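PDB 4M0N: DUF4974 domain-containing protein from Parabacteroides distasonis, which is a putative membrane-anchored anti-sigma factor of the FecR family, represented here by the part carrying its FecR and FecR C-terminal regions, and probably restrains a sigma factor. Local coordinates for residues T21-N26 with T47-P52; H42-T47 with E65-F70. The protein carries 1 engineered substitution. All coordinates share one frame; numbering follows the deposited sequence.

Contact 1: T21-N26 with T47-P52; sequences TEISVN and TVMRYP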
loop_
_atom_site.group_PDB
_atom_site.type_symbol
_atom_site.label_atom_id
_atom_site.label_comp_id
_atom_site.label_asym_id
_atom_site.label_seq_id
_atom_site.Cartn_x
_atom_site.Cartn_y
_atom_site.Cartn_z
ATOM N N THR A 21 0.427 15.560 15.685
ATOM C CA THR A 21 -0.453 15.948 14.624
ATOM C C THR A 21 -0.776 14.757 13.770
ATOM O O THR A 21 -0.087 13.725 13.777
ATOM C CB THR A 21 0.079 17.081 13.745
ATOM O OG1 THR A 21 -1.011 17.619 12.968
ATOM C CG2 THR A 21 1.170 16.597 12.824
ATOM N N GLU A 22 -1.834 14.939 13.006
ATOM C CA GLU A 22 -2.321 13.879 12.204
ATOM C C GLU A 22 -2.741 14.420 10.868
ATOM O O GLU A 22 -3.449 15.449 10.776
ATOM C CB GLU A 22 -3.514 13.265 12.925
ATOM C CG GLU A 22 -4.047 12.042 12.267
ATOM C CD GLU A 22 -5.069 11.325 13.147
ATOM O OE1 GLU A 22 -4.781 10.982 14.315
ATOM O OE2 GLU A 22 -6.147 11.065 12.622
ATOM N N ILE A 23 -2.311 13.734 9.824
ATOM C CA ILE A 23 -2.763 14.066 8.503
ATOM C C ILE A 23 -3.422 12.882 7.878
ATOM O O ILE A 23 -3.074 11.724 8.154
ATOM C CB ILE A 23 -1.619 14.571 7.615
ATOM C CG1 ILE A 23 -0.515 13.537 7.476
ATOM C CG2 ILE A 23 -1.042 15.837 8.214
ATOM C CD1 ILE A 23 0.675 14.067 6.700
ATOM N N SER A 24 -4.389 13.186 7.034
ATOM C CA SER A 24 -5.096 12.177 6.321
ATOM C C SER A 24 -5.191 12.622 4.886
ATOM O O SER A 24 -5.078 13.827 4.574
ATOM C CB SER A 24 -6.464 11.972 6.948
ATOM O OG SER A 24 -7.332 12.992 6.605
ATOM N N VAL A 25 -5.391 11.642 4.023
ATOM C CA VAL A 25 -5.432 11.831 2.590
ATOM C C VAL A 25 -6.737 11.270 2.093
ATOM O O VAL A 25 -7.080 10.115 2.367
ATOM C CB VAL A 25 -4.264 11.097 1.911
ATOM C CG1 VAL A 25 -4.204 11.438 0.441
ATOM C CG2 VAL A 25 -2.944 11.469 2.595
ATOM N N ASN A 26 -7.486 12.086 1.389
ATOM C CA ASN A 26 -8.739 11.634 0.824
ATOM C C ASN A 26 -8.528 10.655 -0.298
ATOM O O ASN A 26 -7.446 10.593 -0.926
ATOM C CB ASN A 26 -9.505 12.820 0.257
ATOM C CG ASN A 26 -9.959 13.787 1.325
ATOM O OD1 ASN A 26 -10.279 13.392 2.436
ATOM N ND2 ASN A 26 -9.985 15.056 0.984
ATOM N N THR A 47 -5.113 7.289 3.431
ATOM C CA THR A 47 -4.151 7.045 4.504
ATOM C C THR A 47 -4.185 8.084 5.588
ATOM O O THR A 47 -4.423 9.260 5.329
ATOM C CB THR A 47 -2.756 7.010 3.899
ATOM O OG1 THR A 47 -2.752 6.006 2.887
ATOM C CG2 THR A 47 -1.692 6.760 4.916
ATOM N N VAL A 48 -3.900 7.623 6.801
ATOM C CA VAL A 48 -3.744 8.480 7.976
ATOM C C VAL A 48 -2.397 8.227 8.596
ATOM O O VAL A 48 -1.984 7.054 8.709
ATOM C CB VAL A 48 -4.765 8.154 9.068
ATOM C CG1 VAL A 48 -4.693 9.210 10.168
ATOM C CG2 VAL A 48 -6.154 8.038 8.492
ATOM N N MET A 49 -1.718 9.309 8.980
ATOM C CA MET A 49 -0.477 9.229 9.695
ATOM C C MET A 49 -0.455 10.240 10.858
ATOM O O MET A 49 -0.875 11.401 10.712
ATOM C CB MET A 49 0.737 9.411 8.759
ATOM C CG MET A 49 2.066 9.353 9.498
ATOM S SD MET A 49 3.511 9.428 8.419
ATOM C CE MET A 49 3.457 11.117 7.873
ATOM N N ARG A 50 0.060 9.777 11.994
ATOM C CA ARG A 50 0.160 10.539 13.234
ATOM C C ARG A 50 1.632 10.618 13.584
ATOM O O ARG A 50 2.332 9.594 13.586
ATOM C CB ARG A 50 -0.624 9.730 14.301
ATOM C CG ARG A 50 -1.213 10.381 15.510
ATOM C CD ARG A 50 -2.049 9.296 16.223
ATOM N NE ARG A 50 -3.224 8.952 15.412
ATOM C CZ ARG A 50 -3.516 7.789 14.825
ATOM N NH1 ARG A 50 -2.747 6.711 14.932
ATOM N NH2 ARG A 50 -4.633 7.719 14.101
ATOM N N TYR A 51 2.120 11.829 13.847
ATOM C CA TYR A 51 3.536 12.048 14.154
ATOM C C TYR A 51 3.634 13.250 15.066
ATOM O O TYR A 51 2.703 14.077 15.102
ATOM C CB TYR A 51 4.352 12.250 12.871
ATOM C CG TYR A 51 3.926 13.443 12.013
ATOM C CD1 TYR A 51 2.940 13.305 11.061
ATOM C CD2 TYR A 51 4.563 14.676 12.122
ATOM C CE1 TYR A 51 2.541 14.362 10.264
ATOM C CE2 TYR A 51 4.181 15.750 11.315
ATOM C CZ TYR A 51 3.174 15.571 10.376
ATOM O OH TYR A 51 2.745 16.596 9.552
ATOM N N PRO A 52 4.737 13.339 15.821
ATOM C CA PRO A 52 4.971 14.443 16.742
ATOM C C PRO A 52 5.610 15.630 16.002
ATOM O O PRO A 52 6.367 15.442 15.060
ATOM C CB PRO A 52 5.919 13.822 17.754
ATOM C CG PRO A 52 6.766 12.906 16.953
ATOM C CD PRO A 52 5.912 12.434 15.779
HETATM O O HOH W 1 -7.872 9.157 4.776
#
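Glu-22 and Arg-50 face each other as a non-hydrogen-bonded pair of two antiparallel strands, 21-24 and 48-51, and their side chains run alongside one another. Glu-22 OE1 receives Arg-50 NE at 2.8 Å in a salt bridge, with a second, weak bond from NH2. OE1 sits at the edge of the guanidinium, near its plane, yet is itself met from above the carboxylate plane; the two flat groups stand 79° apart. Glu-22 points CG anti to its own N (chi1 -174°), and from there CG and OE2 lie beside Val-48 CG1 in the modelled conformer of that valine. Arg-50 NH1 turns to Glu-63 on the next strand, so the guanidinium has a carboxylate on each neighbouring strand.

On the other face, Thr-21 CG2 sits over the Tyr-51 ring in a CH-pi contact, 3.6 Å from its centroid. Both Tyr-51 CG and the Thr-21 methyl are wedged between the backbone N and the carbonyl carbon, which lays ring and methyl together. Ile-23 CD1 reaches the ring edge at Tyr-51 CE1 (4.0 Å) and also approaches Met-49 CE. Val-33 of strand 31-34 lies against Ile-23, Met-49 and Tyr-51.

Paired backbone bonds at Thr-21/Tyr-51 and Ile-23/Met-49 fix the register, and Val-25 N to Thr-47 O (2.9 Å) extends it past the strand ends. Strand 21-24 is outermost in its sheet of the FecR region. The chemistry is therefore two-faced: a partly solvent-accessible charged pair on one side, a mainly apolar face turned toward the second sheet on the other.

Contact 2: H42-T47 with E65-F70; sequences HLNAGT and EGEAFF. With MG (magnesium ion), chain B.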
loop_
_atom_site.group_PDB
_atom_site.type_symbol
_atom_site.label_atom_id
_atom_site.label_comp_id
_atom_site.label_asym_id
_atom_site.label_seq_id
_atom_site.Cartn_x
_atom_site.Cartn_y
_atom_site.Cartn_z
ATOM N N HIS A 42 5.602 10.052 1.545
ATOM C CA HIS A 42 4.529 10.191 0.544
ATOM C C HIS A 42 3.374 9.324 1.004
ATOM O O HIS A 42 3.567 8.122 1.265
ATOM C CB HIS A 42 4.982 9.659 -0.787
ATOM C CG HIS A 42 5.980 10.512 -1.491
ATOM N ND1 HIS A 42 7.311 10.554 -1.133
ATOM C CD2 HIS A 42 5.858 11.293 -2.587
ATOM C CE1 HIS A 42 7.960 11.364 -1.954
ATOM N NE2 HIS A 42 7.105 11.814 -2.854
ATOM N N LEU A 43 2.176 9.923 1.105
ATOM C CA LEU A 43 0.998 9.225 1.599
ATOM C C LEU A 43 0.017 9.012 0.469
ATOM O O LEU A 43 -0.333 9.956 -0.235
ATOM C CB LEU A 43 0.330 10.033 2.699
ATOM C CG LEU A 43 1.137 10.204 3.972
ATOM C CD1 LEU A 43 2.050 11.411 3.888
ATOM C CD2 LEU A 43 0.143 10.342 5.114
ATOM N N ASN A 44 -0.428 7.769 0.295
ATOM C CA ASN A 44 -1.364 7.420 -0.766
ATOM C C ASN A 44 -2.789 7.697 -0.292
ATOM O O ASN A 44 -3.035 7.907 0.896
ATOM C CB ASN A 44 -1.189 5.973 -1.151
ATOM C CG ASN A 44 -1.712 5.663 -2.551
ATOM O OD1 ASN A 44 -2.175 6.572 -3.270
ATOM N ND2 ASN A 44 -1.641 4.392 -2.939
ATOM N N ALA A 45 -3.707 7.712 -1.244
ATOM C CA ALA A 45 -5.121 7.917 -1.023
ATOM C C ALA A 45 -5.652 7.051 0.110
ATOM O O ALA A 45 -5.397 5.846 0.150
ATOM C CB ALA A 45 -5.878 7.544 -2.318
ATOM N N GLY A 46 -6.366 7.666 1.048
ATOM C CA GLY A 46 -7.047 6.879 2.080
ATOM C C GLY A 46 -6.261 6.635 3.337
ATOM O O GLY A 46 -6.664 5.817 4.197
ATOM N N THR A 47 -5.113 7.289 3.431
ATOM C CA THR A 47 -4.151 7.045 4.504
ATOM C C THR A 47 -4.185 8.084 5.588
ATOM O O THR A 47 -4.423 9.260 5.329
ATOM C CB THR A 47 -2.756 7.010 3.899
ATOM O OG1 THR A 47 -2.752 6.006 2.887
ATOM C CG2 THR A 47 -1.692 6.760 4.916
ATOM N N GLU A 65 -1.905 4.164 9.229
ATOM C CA GLU A 65 -2.837 3.225 8.670
ATOM C C GLU A 65 -3.161 3.669 7.256
ATOM O O GLU A 65 -3.523 4.845 7.025
ATOM C CB GLU A 65 -4.090 3.157 9.553
ATOM C CG GLU A 65 -5.138 2.174 9.094
ATOM C CD GLU A 65 -6.048 2.773 8.051
ATOM O OE1 GLU A 65 -6.656 3.862 8.302
ATOM O OE2 GLU A 65 -6.175 2.159 6.995
ATOM N N GLY A 66 -2.955 2.766 6.299
ATOM C CA GLY A 66 -3.052 3.088 4.871
ATOM C C GLY A 66 -1.752 2.727 4.203
ATOM O O GLY A 66 -1.087 1.778 4.626
ATOM N N GLU A 67 -1.343 3.516 3.212
ATOM C CA GLU A 67 -0.110 3.248 2.476
ATOM C C GLU A 67 0.748 4.469 2.381
ATOM O O GLU A 67 0.255 5.560 2.061
ATOM C CB GLU A 67 -0.444 2.714 1.069
ATOM C CG GLU A 67 0.842 2.506 0.248
ATOM C CD GLU A 67 0.579 1.817 -1.063
ATOM O OE1 GLU A 67 -0.503 2.050 -1.702
ATOM O OE2 GLU A 67 1.442 0.994 -1.476
ATOM N N ALA A 68 2.037 4.317 2.716
ATOM C CA ALA A 68 2.975 5.423 2.635
ATOM C C ALA A 68 4.333 4.911 2.238
ATOM O O ALA A 68 4.711 3.795 2.588
ATOM C CB ALA A 68 3.075 6.126 3.986
ATOM N N PHE A 69 5.052 5.764 1.518
ATOM C CA PHE A 69 6.452 5.509 1.163
ATOM C C PHE A 69 7.288 6.455 2.016
ATOM O O PHE A 69 7.120 7.692 1.951
ATOM C CB PHE A 69 6.675 5.766 -0.311
ATOM C CG PHE A 69 8.078 5.487 -0.740
ATOM C CD1 PHE A 69 8.531 4.185 -0.797
ATOM C CD2 PHE A 69 8.932 6.514 -1.000
ATOM C CE1 PHE A 69 9.848 3.909 -1.160
ATOM C CE2 PHE A 69 10.251 6.248 -1.365
ATOM C CZ PHE A 69 10.690 4.961 -1.434
ATOM N N PHE A 70 8.215 5.869 2.765
ATOM C CA PHE A 70 9.126 6.566 3.639
ATOM C C PHE A 70 10.549 6.592 3.075
ATOM O O PHE A 70 11.080 5.551 2.691
ATOM C CB PHE A 70 9.172 5.841 4.978
ATOM C CG PHE A 70 7.873 5.837 5.697
ATOM C CD1 PHE A 70 6.918 4.892 5.386
ATOM C CD2 PHE A 70 7.613 6.776 6.680
ATOM C CE1 PHE A 70 5.702 4.908 6.030
ATOM C CE2 PHE A 70 6.407 6.811 7.328
ATOM C CZ PHE A 70 5.445 5.870 6.993
HETATM MG MG MG B . -8.441 4.930 4.781
HETATM O O HOH W 2 9.083 9.517 0.535
HETATM O O HOH W 3 -7.989 5.543 6.637
HETATM O O HOH W 4 -7.713 3.058 5.106
HETATM O O HOH W 5 -9.468 6.783 4.387
HETATM O O HOH W 6 -10.382 4.165 5.403
HETATM O O HOH W 7 -8.903 4.360 2.873
#
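Asn-44 and Glu-67 lay their side chains side by side, pointing the same way, with Asn-44 ND2 giving a bond of 2.9 Å to Glu-67 OE1. The donor bond lies in the amide plane but meets OE1 from above the carboxylate, the two planes being 43° apart. Glu-67 extends fully to get there, and its other oxygen, OE2, is held by Asn-97 of strand 94-100. Asn-44 N adds a backbone bond to Glu-67 O, so this residue grips its partner twice.

Thr-47 comes in from the far end of the type II turn 44-47. Thr-47 OG1, anti to the carbonyl carbon (chi1 -57°), accepts Glu-67 N at 2.9 Å and lies 2.8 Å from Asn-44 O, while Thr-47 CG2 rests 3.4 Å from Glu-65 O. A valine in its place would probably leave Glu-67 N without its acceptor and weaken the tie between the turn and the corner at Gly-66. That corner is close-packed, Thr-47 OG1 lying 3.5 Å from Gly-66 CA.

At the other end, His-42 and Phe-69 form an antiparallel hydrogen-bonded pair, and a water joins His-42 ND1 to Phe-69 O, meeting the imidazole at its edge.

Gly-46 O binds the magnesium ion at 2.1 Å, and five waters complete the octahedral shell. Glu-65, bent at chi2, takes one of these waters on each carboxylate oxygen; OE2 also accepts the backbone N of Gln-102. The protein thus holds the ion through one direct carbonyl and an outer-sphere carboxylate, whose negative charge probably helps balance the largely hydrated cation.

From the N terminus, strand 21-24 leads through strands 31-34 and 40-43 to the turn at 44-47, and contact 1 closes this loop by pairing 48-51 with 21-24. Contact 2 closes the second, joining 42-47 to 65-70 after strand 60-65. The segments alternate, so the loops cross, and Thr-47 belongs to both. Contact 1 lies in the mixed sheet, whereas the strand pairing of contact 2 lies in the antiparallel one; the chain passes between the sheets at the 44-47 turn and again at Gly-66. Val-48 N to Glu-65 O and Gly-46 N to Val-25 O, both probable hydrogen bonds, join the contacts beside the magnesium ion.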